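PDB 6ICN: methylxanthine N1-demethylase NdmA from Pseudomonas putida, which catalyses the NADH-dependent N1-demethylation of caffeine to theobromine and formaldehyde, the first step of caffeine breakdown, and acts on related methylxanthines too. Local coordinates for residues Asn61-Val66 with Ser84-Leu89; Phe132-Arg137 with Ile141-Asp146. All coordinates share one frame; numbering follows the deposited sequence.

Contact 1. Residues Asn61-Val66 with Ser84-Leu89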
ATOM      1  N   ASN A  61     -13.810 -19.078 -20.278  1.00 17.84           N
ATOM      2  CA  ASN A  61     -14.816 -18.353 -19.498  1.00 22.74           C
ATOM      3  C   ASN A  61     -15.773 -19.249 -18.713  1.00 23.18           C
ATOM      4  O   ASN A  61     -16.763 -18.742 -18.171  1.00 25.42           O
ATOM      5  CB  ASN A  61     -15.631 -17.394 -20.375  1.00 26.21           C
ATOM      6  CG  ASN A  61     -15.905 -16.061 -19.684  1.00 36.35           C
ATOM      7  OD1 ASN A  61     -15.126 -15.603 -18.839  1.00 32.97           O
ATOM      8  ND2 ASN A  61     -17.030 -15.441 -20.030  1.00 40.48           N
ATOM      9  N   GLU A  62     -15.505 -20.551 -18.613  1.00 18.13           N
ATOM     10  CA  GLU A  62     -16.273 -21.440 -17.752  1.00 19.14           C
ATOM     11  C   GLU A  62     -15.629 -21.515 -16.372  1.00 16.54           C
ATOM     12  O   GLU A  62     -14.419 -21.736 -16.271  1.00 18.62           O
ATOM     13  CB  GLU A  62     -16.321 -22.849 -18.352  1.00 20.74           C
ATOM     14  CG  GLU A  62     -17.000 -22.909 -19.697  1.00 22.78           C
ATOM     15  CD  GLU A  62     -18.472 -23.242 -19.573  1.00 35.48           C
ATOM     16  OE1 GLU A  62     -19.059 -22.999 -18.493  1.00 32.16           O
ATOM     17  OE2 GLU A  62     -19.034 -23.774 -20.549  1.00 34.44           O
ATOM     18  N   GLN A  63     -16.435 -21.381 -15.322  1.00 17.67           N
ATOM     19  CA  GLN A  63     -15.946 -21.526 -13.951  1.00 16.71           C
ATOM     20  C   GLN A  63     -16.080 -22.987 -13.544  1.00 14.40           C
ATOM     21  O   GLN A  63     -17.192 -23.501 -13.423  1.00 16.95           O
ATOM     22  CB  GLN A  63     -16.723 -20.624 -13.003  1.00 20.00           C
ATOM     23  CG  GLN A  63     -16.595 -19.159 -13.339  1.00 21.49           C
ATOM     24  CD  GLN A  63     -17.291 -18.292 -12.308  1.00 24.35           C
ATOM     25  OE1 GLN A  63     -16.736 -18.019 -11.258  1.00 32.73           O
ATOM     26  NE2 GLN A  63     -18.506 -17.874 -12.604  1.00 26.26           N
ATOM     27  N   LEU A  64     -14.946 -23.646 -13.330  1.00 14.26           N
ATOM     28  CA  LEU A  64     -14.900 -25.067 -13.030  1.00 16.17           C
ATOM     29  C   LEU A  64     -14.219 -25.306 -11.691  1.00 16.07           C
ATOM     30  O   LEU A  64     -13.540 -24.428 -11.150  1.00 16.18           O
ATOM     31  CB  LEU A  64     -14.140 -25.813 -14.130  1.00 15.34           C
ATOM     32  CG  LEU A  64     -14.553 -25.523 -15.576  1.00 17.43           C
ATOM     33  CD1 LEU A  64     -13.634 -26.229 -16.559  1.00 21.10           C
ATOM     34  CD2 LEU A  64     -16.017 -25.888 -15.804  1.00 20.45           C
ATOM     35  N   VAL A  65     -14.392 -26.512 -11.154  1.00 15.31           N
ATOM     36  CA  VAL A  65     -13.688 -26.929  -9.949  1.00 15.01           C
ATOM     37  C   VAL A  65     -13.045 -28.284 -10.211  1.00 16.70           C
ATOM     38  O   VAL A  65     -13.665 -29.167 -10.822  1.00 15.88           O
ATOM     39  CB  VAL A  65     -14.645 -26.969  -8.736  1.00 15.05           C
ATOM     40  CG1 VAL A  65     -15.845 -27.909  -9.012  1.00 17.09           C
ATOM     41  CG2 VAL A  65     -13.903 -27.357  -7.466  1.00 15.48           C
ATOM     42  N   VAL A  66     -11.799 -28.438  -9.772  1.00 14.17           N
ATOM     43  CA  VAL A  66     -11.049 -29.686  -9.894  1.00 14.17           C
ATOM     44  C   VAL A  66     -10.823 -30.251  -8.501  1.00 16.47           C
ATOM     45  O   VAL A  66     -10.518 -29.504  -7.560  1.00 15.32           O
ATOM     46  CB  VAL A  66      -9.705 -29.471 -10.612  1.00 14.76           C
ATOM     47  CG1 VAL A  66      -8.860 -30.737 -10.585  1.00 18.10           C
ATOM     48  CG2 VAL A  66      -9.941 -29.043 -12.073  1.00 17.25           C
ATOM     49  N   SER A  84     -26.568 -22.726  -5.802  1.00 14.23           N
ATOM     50  CA  SER A  84     -25.589 -22.071  -6.666  1.00 14.35           C
ATOM     51  C   SER A  84     -24.333 -21.590  -5.936  1.00 14.17           C
ATOM     52  O   SER A  84     -23.572 -20.815  -6.504  1.00 15.60           O
ATOM     53  CB  SER A  84     -26.211 -20.887  -7.425  1.00 16.63           C
ATOM     54  OG  SER A  84     -27.355 -21.298  -8.158  1.00 17.74           O
ATOM     55  N   ALA A  85     -24.047 -22.082  -4.729  1.00 15.12           N
ATOM     56  CA  ALA A  85     -22.752 -21.815  -4.099  1.00 13.01           C
ATOM     57  C   ALA A  85     -21.609 -22.437  -4.906  1.00 13.81           C
ATOM     58  O   ALA A  85     -21.790 -23.397  -5.667  1.00 15.85           O
ATOM     59  CB  ALA A  85     -22.711 -22.371  -2.676  1.00 15.31           C
ATOM     60  N   LYS A  86     -20.411 -21.883  -4.737  1.00 14.21           N
ATOM     61  CA  LYS A  86     -19.228 -22.461  -5.373  1.00 13.52           C
ATOM     62  C   LYS A  86     -18.741 -23.689  -4.602  1.00 14.22           C
ATOM     63  O   LYS A  86     -18.371 -23.601  -3.416  1.00 14.58           O
ATOM     64  CB  LYS A  86     -18.109 -21.426  -5.494  1.00 15.36           C
ATOM     65  CG  LYS A  86     -18.401 -20.386  -6.556  1.00 15.14           C
ATOM     66  CD  LYS A  86     -17.167 -19.574  -6.938  1.00 17.49           C
ATOM     67  CE  LYS A  86     -17.527 -18.603  -8.060  1.00 20.70           C
ATOM     68  NZ  LYS A  86     -18.395 -17.464  -7.573  1.00 25.66           N
ATOM     69  N   LEU A  87     -18.763 -24.840  -5.280  1.00 14.71           N
ATOM     70  CA  LEU A  87     -18.174 -26.065  -4.752  1.00 14.51           C
ATOM     71  C   LEU A  87     -16.681 -25.933  -4.461  1.00 15.32           C
ATOM     72  O   LEU A  87     -16.155 -26.703  -3.645  1.00 15.28           O
ATOM     73  CB  LEU A  87     -18.411 -27.206  -5.758  1.00 14.27           C
ATOM     74  CG  LEU A  87     -19.898 -27.463  -6.052  1.00 14.27           C
ATOM     75  CD1 LEU A  87     -20.015 -28.512  -7.183  1.00 15.86           C
ATOM     76  CD2 LEU A  87     -20.690 -27.888  -4.813  1.00 14.91           C
ATOM     77  N   SER A  88     -15.990 -24.974  -5.087  1.00 15.22           N
ATOM     78  CA  SER A  88     -14.572 -24.768  -4.817  1.00 14.95           C
ATOM     79  C   SER A  88     -14.320 -24.215  -3.416  1.00 14.39           C
ATOM     80  O   SER A  88     -13.164 -24.201  -2.976  1.00 16.45           O
ATOM     81  CB  SER A  88     -13.959 -23.832  -5.866  1.00 15.10           C
ATOM     82  OG  SER A  88     -14.657 -22.581  -5.943  1.00 15.03           O
ATOM     83  N   LEU A  89     -15.358 -23.753  -2.720  1.00 13.48           N
ATOM     84  CA  LEU A  89     -15.223 -23.390  -1.314  1.00 15.34           C
ATOM     85  C   LEU A  89     -15.551 -24.553  -0.394  1.00 15.45           C
ATOM     86  O   LEU A  89     -15.596 -24.380   0.829  1.00 17.39           O
ATOM     87  CB  LEU A  89     -16.107 -22.177  -0.990  1.00 16.79           C
ATOM     88  CG  LEU A  89     -15.740 -20.871  -1.707  1.00 19.88           C
ATOM     89  CD1 LEU A  89     -16.589 -19.746  -1.111  1.00 20.96           C
ATOM     90  CD2 LEU A  89     -14.265 -20.565  -1.588  1.00 24.98           C
TER
HETATM   91  O   HOH W   1     -18.852 -15.976 -10.156  1.00 22.60           O
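Val65 meets Ser88 and Leu87 with its two methyl groups. CG2 rests on the backbone of Ser88, with Val65 CG2 3.8 Å from Ser88 CA. The other branch turns to the base of the leucine, where Val65 CG1 lies 4.2 Å from Leu87 CB. CG1 sits between the backbone N and the carbonyl carbon (chi1 57°), which leaves CG2 anti to the N and lets the two methyls serve different neighbours. Two residues earlier on the same strand, Gln63 reaches out to Lys86. The two long side chains cross obliquely, and the amide oxygen Gln63 OE1 comes within 3.3 Å of Lys86 CE. Their polar ends are joined through water 1. It accepts from Gln63 NE2 at 3.1 Å and from Lys86 NZ at 3.0 Å. The lysine chain is extended up to its last torsion, where a bend (chi4 72°) turns NZ to the water. NZ also bonds to Ser313 O of the second subunit, and Trp315 of that subunit packs on both Gln63 and Lys86. The water bridge therefore lies beside a subunit interface.

The contact belongs to the Rieske domain. Residues 84-89 follow the Cys-x-His pair Cys80 and His82 and lead to strand 91-93, so strand 62-69 backs a loop of the cluster-binding region. Ala85 touches the [2Fe-2S] cluster, and the Leu87 side chain lies about 4 Å from those of Cys80 and Cys99. Leu97 packs against both Val65 and Leu87. A 3-10 turn shapes residues 87-89, with Leu89 N bonded to Lys86 O at 3.1 Å. Ser88 OG is hydrogen-bonded to Asp78 OD2, which ties the turn back to the start of the same loop, just after strand 72-77.

Contact 2. Residues Phe132-Arg137 with Ile141-Asp146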
ATOM      1  N   PHE A 132     -16.860 -32.900 -16.620  1.00 16.98           N
ATOM      2  CA  PHE A 132     -16.103 -32.779 -17.855  1.00 17.54           C
ATOM      3  C   PHE A 132     -14.920 -33.724 -17.823  1.00 16.44           C
ATOM      4  O   PHE A 132     -14.326 -33.968 -16.764  1.00 17.58           O
ATOM      5  CB  PHE A 132     -15.593 -31.336 -18.065  1.00 17.49           C
ATOM      6  CG  PHE A 132     -16.686 -30.327 -18.036  1.00 16.05           C
ATOM      7  CD1 PHE A 132     -17.428 -30.055 -19.181  1.00 20.12           C
ATOM      8  CD2 PHE A 132     -17.041 -29.702 -16.848  1.00 18.75           C
ATOM      9  CE1 PHE A 132     -18.466 -29.145 -19.145  1.00 18.97           C
ATOM     10  CE2 PHE A 132     -18.084 -28.809 -16.800  1.00 19.76           C
ATOM     11  CZ  PHE A 132     -18.798 -28.520 -17.960  1.00 23.26           C
ATOM     12  N   ASP A 133     -14.572 -34.238 -19.004  1.00 19.16           N
ATOM     13  CA  ASP A 133     -13.371 -35.046 -19.146  1.00 18.95           C
ATOM     14  C   ASP A 133     -12.174 -34.329 -18.537  1.00 19.27           C
ATOM     15  O   ASP A 133     -11.905 -33.158 -18.846  1.00 17.63           O
ATOM     16  CB  ASP A 133     -13.111 -35.364 -20.626  1.00 20.80           C
ATOM     17  CG  ASP A 133     -13.943 -36.553 -21.123  1.00 24.92           C
ATOM     18  OD1 ASP A 133     -14.984 -36.852 -20.506  1.00 23.52           O
ATOM     19  OD2 ASP A 133     -13.550 -37.182 -22.131  1.00 27.55           O
ATOM     20  N   CYS A 134     -11.481 -35.033 -17.644  1.00 16.11           N
ATOM     21  CA  CYS A 134     -10.408 -34.454 -16.838  1.00 17.50           C
ATOM     22  C   CYS A 134      -9.347 -35.518 -16.604  1.00 18.47           C
ATOM     23  O   CYS A 134      -9.673 -36.604 -16.114  1.00 19.50           O
ATOM     24  CB  CYS A 134     -10.954 -33.957 -15.495  1.00 16.67           C
ATOM     25  SG  CYS A 134      -9.696 -33.145 -14.472  1.00 18.02           S
ATOM     26  N   GLU A 135      -8.093 -35.212 -16.937  1.00 16.92           N
ATOM     27  CA  GLU A 135      -6.984 -36.149 -16.782  1.00 18.95           C
ATOM     28  C   GLU A 135      -5.713 -35.425 -16.365  1.00 18.67           C
ATOM     29  O   GLU A 135      -5.449 -34.296 -16.803  1.00 19.45           O
ATOM     30  CB  GLU A 135      -6.652 -36.901 -18.084  1.00 22.87           C
ATOM     31  CG  GLU A 135      -7.780 -37.740 -18.618  1.00 25.64           C
ATOM     32  CD  GLU A 135      -7.953 -39.028 -17.840  1.00 32.78           C
ATOM     33  OE1 GLU A 135      -6.962 -39.493 -17.220  1.00 36.38           O
ATOM     34  OE2 GLU A 135      -9.080 -39.567 -17.849  1.00 35.98           O
ATOM     35  N   GLU A 136      -4.903 -36.106 -15.555  1.00 19.10           N
ATOM     36  CA  GLU A 136      -3.529 -35.685 -15.311  1.00 17.59           C
ATOM     37  C   GLU A 136      -2.608 -36.261 -16.378  1.00 20.87           C
ATOM     38  O   GLU A 136      -2.731 -37.431 -16.768  1.00 21.99           O
ATOM     39  CB  GLU A 136      -3.047 -36.125 -13.922  1.00 18.58           C
ATOM     40  CG  GLU A 136      -1.597 -35.714 -13.591  1.00 20.21           C
ATOM     41  CD  GLU A 136      -0.516 -36.652 -14.169  1.00 22.35           C
ATOM     42  OE1 GLU A 136       0.575 -36.177 -14.557  1.00 20.95           O
ATOM     43  OE2 GLU A 136      -0.737 -37.883 -14.221  1.00 21.93           O
ATOM     44  N   ARG A 137      -1.695 -35.427 -16.866  1.00 18.72           N
ATOM     45  CA  ARG A 137      -0.614 -35.885 -17.728  1.00 17.56           C
ATOM     46  C   ARG A 137       0.530 -34.886 -17.627  1.00 18.92           C
ATOM     47  O   ARG A 137       0.298 -33.672 -17.651  1.00 18.37           O
ATOM     48  CB  ARG A 137      -1.066 -36.053 -19.193  1.00 20.59           C
ATOM     49  CG  ARG A 137      -0.060 -36.894 -20.004  1.00 23.79           C
ATOM     50  CD  ARG A 137      -0.631 -37.448 -21.321  1.00 31.01           C
ATOM     51  NE  ARG A 137      -1.762 -38.353 -21.117  1.00 32.37           N
ATOM     52  CZ  ARG A 137      -2.500 -38.846 -22.108  1.00 33.78           C
ATOM     53  NH1 ARG A 137      -2.204 -38.538 -23.364  1.00 32.20           N
ATOM     54  NH2 ARG A 137      -3.523 -39.648 -21.848  1.00 36.83           N
ATOM     55  N   ILE A 141      -2.992 -30.799 -15.044  1.00 15.85           N
ATOM     56  CA  ILE A 141      -4.379 -31.257 -15.088  1.00 15.21           C
ATOM     57  C   ILE A 141      -5.011 -30.681 -16.344  1.00 16.27           C
ATOM     58  O   ILE A 141      -4.968 -29.455 -16.559  1.00 17.67           O
ATOM     59  CB  ILE A 141      -5.163 -30.815 -13.838  1.00 17.27           C
ATOM     60  CG1 ILE A 141      -4.522 -31.367 -12.569  1.00 21.26           C
ATOM     61  CG2 ILE A 141      -6.632 -31.219 -13.959  1.00 19.69           C
ATOM     62  CD1 ILE A 141      -4.483 -32.855 -12.529  1.00 22.77           C
ATOM     63  N   TRP A 142      -5.603 -31.557 -17.170  1.00 15.38           N
ATOM     64  CA  TRP A 142      -6.164 -31.191 -18.465  1.00 15.25           C
ATOM     65  C   TRP A 142      -7.673 -31.397 -18.472  1.00 15.53           C
ATOM     66  O   TRP A 142      -8.174 -32.378 -17.917  1.00 17.60           O
ATOM     67  CB  TRP A 142      -5.556 -32.050 -19.578  1.00 17.07           C
ATOM     68  CG  TRP A 142      -4.076 -32.019 -19.654  1.00 16.06           C
ATOM     69  CD1 TRP A 142      -3.186 -32.709 -18.864  1.00 15.23           C
ATOM     70  CD2 TRP A 142      -3.292 -31.279 -20.594  1.00 16.21           C
ATOM     71  NE1 TRP A 142      -1.896 -32.426 -19.259  1.00 16.03           N
ATOM     72  CE2 TRP A 142      -1.936 -31.540 -20.305  1.00 16.28           C
ATOM     73  CE3 TRP A 142      -3.606 -30.376 -21.625  1.00 16.90           C
ATOM     74  CZ2 TRP A 142      -0.891 -30.979 -21.041  1.00 16.24           C
ATOM     75  CZ3 TRP A 142      -2.575 -29.825 -22.352  1.00 16.31           C
ATOM     76  CH2 TRP A 142      -1.232 -30.121 -22.055  1.00 16.76           C
ATOM     77  N   ILE A 143      -8.407 -30.477 -19.102  1.00 15.11           N
ATOM     78  CA  ILE A 143      -9.860 -30.555 -19.196  1.00 14.46           C
ATOM     79  C   ILE A 143     -10.294 -30.405 -20.650  1.00 17.38           C
ATOM     80  O   ILE A 143      -9.786 -29.542 -21.373  1.00 16.13           O
ATOM     81  CB  ILE A 143     -10.552 -29.487 -18.319  1.00 14.10           C
ATOM     82  CG1 ILE A 143     -10.316 -29.796 -16.839  1.00 15.66           C
ATOM     83  CG2 ILE A 143     -12.060 -29.438 -18.603  1.00 14.62           C
ATOM     84  CD1 ILE A 143     -10.869 -28.699 -15.922  1.00 15.90           C
ATOM     85  N   ARG A 144     -11.240 -31.254 -21.083  1.00 16.28           N
ATOM     86  CA  ARG A 144     -11.903 -31.081 -22.376  1.00 15.81           C
ATOM     87  C   ARG A 144     -13.373 -30.794 -22.126  1.00 17.40           C
ATOM     88  O   ARG A 144     -14.096 -31.645 -21.590  1.00 18.54           O
ATOM     89  CB  ARG A 144     -11.748 -32.314 -23.274  1.00 19.06           C
ATOM     90  CG  ARG A 144     -12.475 -32.148 -24.629  1.00 19.06           C
ATOM     91  CD  ARG A 144     -12.155 -33.312 -25.558  1.00 19.76           C
ATOM     92  NE  ARG A 144     -12.561 -34.601 -24.982  1.00 21.34           N
ATOM     93  CZ  ARG A 144     -12.262 -35.780 -25.520  1.00 24.57           C
ATOM     94  NH1 ARG A 144     -11.565 -35.841 -26.650  1.00 21.28           N
ATOM     95  NH2 ARG A 144     -12.672 -36.904 -24.943  1.00 23.52           N
ATOM     96  N   LEU A 145     -13.821 -29.600 -22.527  1.00 16.03           N
ATOM     97  CA  LEU A 145     -15.179 -29.183 -22.192  1.00 15.38           C
ATOM     98  C   LEU A 145     -16.228 -29.909 -23.025  1.00 18.65           C
ATOM     99  O   LEU A 145     -17.314 -30.219 -22.519  1.00 18.72           O
ATOM    100  CB  LEU A 145     -15.326 -27.674 -22.372  1.00 16.96           C
ATOM    101  CG  LEU A 145     -14.613 -26.841 -21.303  1.00 17.55           C
ATOM    102  CD1 LEU A 145     -14.578 -25.391 -21.731  1.00 19.05           C
ATOM    103  CD2 LEU A 145     -15.323 -26.991 -19.963  1.00 20.94           C
ATOM    104  N   ASP A 146     -15.950 -30.134 -24.303  1.00 18.17           N
ATOM    105  CA  ASP A 146     -16.875 -30.810 -25.213  1.00 20.92           C
ATOM    106  C   ASP A 146     -16.189 -32.059 -25.754  1.00 19.20           C
ATOM    107  O   ASP A 146     -15.193 -31.970 -26.492  1.00 19.45           O
ATOM    108  CB  ASP A 146     -17.305 -29.882 -26.349  1.00 20.49           C
ATOM    109  CG  ASP A 146     -18.522 -30.406 -27.100  1.00 24.00           C
ATOM    110  OD1 ASP A 146     -18.620 -31.636 -27.258  1.00 24.34           O
ATOM    111  OD2 ASP A 146     -19.388 -29.596 -27.508  1.00 26.47           O
TER
HETATM  112  O   HOH W   2     -16.209 -33.408 -21.422  1.00 19.65           O
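Trp142 O takes one N-H bond and one weaker CA-H contact from the neighbouring strand. Glu135 N bonds to Trp142 O at 3.0 Å. Cys134 adds the CA-H...O contact, with its CA 3.2 Å from Trp142 O. The return bond, Trp142 N to Glu135 O, is 2.8 Å long, so Glu135 and Trp142 form an antiparallel hydrogen-bonded pair. Cys134 with Ile143 and Glu136 with Ile141 are non-hydrogen-bonded pairs. Together they make the beta hairpin of strands 131-137 and 140-144 in the Rieske domain.

The Trp142 indole turns its edge to the end of the partner strand. Its ring N-H points at Arg137 O, with NE1 3.0 Å away and the acceptor almost in the ring plane. Glu135 O also lies at the ring edge. A phenylalanine here would probably leave Arg137 O without this bond and the ring less firmly fixed in its rotation.

Asp133 and Arg144 stand side by side on the same face as Trp142. The salt bridge joins Asp133 OD2 to Arg144 NH2 at 3.0 Å; NH2 comes on the anti side, tilted out of the carboxylate plane, and the two planes are 39° apart. Asp133 OD1 pairs with Arg131, while Ser147 and Thr152 bind Arg144 NE and NH1.

On the other face the contacts across the strands are apolar. A chi1 of -177° swings Cys134 SG toward the isoleucines of the partner strand, 3.7 Å from Ile141 CG2. At the open end of the hairpin, Leu145 CD2 sits over a face of the Phe132 ring in a CH-pi contact, 4.0 Å from its centroid. Water 2 bridges Asp133 N and Arg144 O.

With an arginine on each carboxylate oxygen, Asp133 is likely to stay ionised.

Overall arrangement
The two contacts come in series along the chain, contact 1 first, and their centres are 15 Å apart. Both involve the six-stranded antiparallel sheet of the Rieske domain. In it strand 72-77 lies between strands 62-69 and 131-137. The sheet's apolar residues nevertheless meet: Leu64 CD2 is 3.7 Å from Phe132 CE2, and Leu64 CD1 is 3.8 Å from Ile143 CD1. Strand 62-69 therefore serves both contacts. Its Val65 side faces the loop leading to the cluster-binding strands, and its Leu64 side faces the hairpin of contact 2. Contact 1 adjoins the cluster and a second subunit; contact 2 lies away from the annotated sites.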